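Local coordinates for protein sesquisabinene B synthase 2 (Santalum album, PDB 6A2A) that probably cyclises farnesyl diphosphate to the sesquiterpene sesquisabinene B, using divalent magnesium or manganese ions in a class I terpene synthase active site, at residues K393-K396 with W397-G401. Numbering follows the deposited sequence.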
loop_
_atom_site.group_PDB
_atom_site.type_symbol
_atom_site.label_atom_id
_atom_site.label_comp_id
_atom_site.label_asym_id
_atom_site.label_seq_id
_atom_site.Cartn_x
_atom_site.Cartn_y
_atom_site.Cartn_z
ATOM N N LYS A 393 4.726 16.881 28.234
ATOM C CA LYS A 393 5.613 17.524 29.213
ATOM C C LYS A 393 6.108 18.868 28.699
ATOM O O LYS A 393 6.088 19.857 29.438
ATOM C CB LYS A 393 6.713 16.533 29.589
ATOM C CG LYS A 393 7.687 17.013 30.655
ATOM C CD LYS A 393 8.592 15.900 31.156
ATOM C CE LYS A 393 8.377 15.562 32.607
ATOM N NZ LYS A 393 8.986 14.253 32.950
ATOM N N GLU A 394 6.611 18.930 27.463
ATOM C CA GLU A 394 7.057 20.152 26.892
ATOM C C GLU A 394 5.907 21.177 26.899
ATOM O O GLU A 394 6.155 22.352 27.222
ATOM C CB GLU A 394 7.571 19.961 25.454
ATOM C CG GLU A 394 8.954 19.346 25.445
ATOM C CD GLU A 394 9.580 19.077 24.084
ATOM O OE1 GLU A 394 8.862 19.188 23.066
ATOM O OE2 GLU A 394 10.773 18.706 24.050
ATOM N N ALA A 395 4.695 20.757 26.528
ATOM C CA ALA A 395 3.523 21.678 26.443
ATOM C C ALA A 395 3.197 22.225 27.831
ATOM O O ALA A 395 2.864 23.411 27.957
ATOM C CB ALA A 395 2.304 20.972 25.855
ATOM N N LYS A 396 3.275 21.372 28.840
ATOM C CA LYS A 396 3.030 21.793 30.247
ATOM C C LYS A 396 4.038 22.881 30.650
ATOM O O LYS A 396 3.676 24.000 31.071
ATOM C CB LYS A 396 3.065 20.556 31.136
ATOM C CG LYS A 396 2.763 20.831 32.601
ATOM C CD LYS A 396 2.464 19.586 33.377
ATOM C CE LYS A 396 3.720 18.832 33.756
ATOM N NZ LYS A 396 4.417 19.449 34.911
ATOM N N TRP A 397 5.317 22.624 30.414
ATOM C CA TRP A 397 6.336 23.667 30.649
ATOM C C TRP A 397 6.041 24.986 29.916
ATOM O O TRP A 397 6.204 26.077 30.507
ATOM C CB TRP A 397 7.705 23.120 30.272
ATOM C CG TRP A 397 8.170 21.976 31.121
ATOM C CD1 TRP A 397 7.787 21.646 32.389
ATOM C CD2 TRP A 397 9.271 21.099 30.806
ATOM N NE1 TRP A 397 8.516 20.574 32.842
ATOM C CE2 TRP A 397 9.457 20.235 31.902
ATOM C CE3 TRP A 397 10.100 20.967 29.701
ATOM C CZ2 TRP A 397 10.445 19.255 31.926
ATOM C CZ3 TRP A 397 11.031 19.958 29.688
ATOM C CH2 TRP A 397 11.217 19.127 30.789
ATOM N N PHE A 398 5.679 24.926 28.641
ATOM C CA PHE A 398 5.478 26.086 27.805
ATOM C C PHE A 398 4.313 26.919 28.362
ATOM O O PHE A 398 4.438 28.147 28.437
ATOM C CB PHE A 398 5.173 25.654 26.364
ATOM C CG PHE A 398 4.723 26.724 25.389
ATOM C CD1 PHE A 398 5.573 27.748 25.001
ATOM C CD2 PHE A 398 3.485 26.646 24.775
ATOM C CE1 PHE A 398 5.183 28.684 24.054
ATOM C CE2 PHE A 398 3.073 27.609 23.856
ATOM C CZ PHE A 398 3.929 28.619 23.489
ATOM N N HIS A 399 3.223 26.229 28.730
ATOM C CA HIS A 399 1.987 26.875 29.238
ATOM C C HIS A 399 2.142 27.363 30.687
ATOM O O HIS A 399 1.470 28.336 31.031
ATOM C CB HIS A 399 0.766 25.950 29.161
ATOM C CG HIS A 399 0.331 25.648 27.768
ATOM N ND1 HIS A 399 0.051 26.657 26.841
ATOM C CD2 HIS A 399 0.106 24.463 27.144
ATOM C CE1 HIS A 399 -0.287 26.088 25.696
ATOM N NE2 HIS A 399 -0.269 24.749 25.858
ATOM N N GLU A 400 2.954 26.699 31.518
ATOM C CA GLU A 400 3.198 27.113 32.910
ATOM C C GLU A 400 4.335 28.133 33.002
ATOM O O GLU A 400 4.598 28.634 34.083
ATOM C CB GLU A 400 3.700 25.984 33.798
ATOM C CG GLU A 400 2.678 24.954 34.202
ATOM C CD GLU A 400 3.371 23.773 34.862
ATOM O OE1 GLU A 400 4.650 23.768 34.888
ATOM O OE2 GLU A 400 2.651 22.864 35.342
ATOM N N GLY A 401 5.019 28.416 31.909
ATOM C CA GLY A 401 6.214 29.257 31.915
ATOM C C GLY A 401 7.407 28.646 32.653
ATOM O O GLY A 401 8.287 29.383 33.085
#
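One face of the W397 indole is covered by the residue a turn earlier, K393: its backbone O sits 3.4 Å above the ring plane, offset toward the rim, and its aliphatic chain lies across the benzo ring. There CG makes a CH-pi contact over the face, 4.0 Å from the centroid of the six-membered ring. The lysine reaches this place because its CG stands anti to the backbone N (chi1 -177°), and its long methylene chain suits it to packing over a ring. Tryptophan fits the one buried position of the contact, since its broad, flat indole can offer a face to K393 and still pack on H402, whose ring is inclined at about 45°, and on P404, E408 and L475. With an alanine in place of W397, the methylenes of K393 would probably lose their aromatic partner, and a gap would open toward H402, P404, E408 and L475. At the H399 ring, A395 O approaches obliquely, 3.1 Å from CD2.

These residues form the last turns of helix 377-400, in the alpha-helical metal-binding domain of the terpene synthases. The same helix carries E394, a magnesium ligand of this enzyme with D316 and D320, although no metal is bound to this chain in the model; a carboxylate offers the hard oxygen ligands that magnesium prefers, and OE2 of E394 is hydrogen-bonded to S416 OG.

Four i to i+4 backbone bonds hold the turns, from W397 N to K393 O through to E400 N to K396 O. On the exposed side K396 and E400 run alongside each other, pointing the same way. OE2 of E400 lies 3.4 Å from CG of K396, and the lysine chain bends so that NZ makes a long salt bridge, 3.9 Å, to that same OE2. G401 then leaves the helix with positive phi (67°), a conformation glycine adopts easily because it lacks a CB.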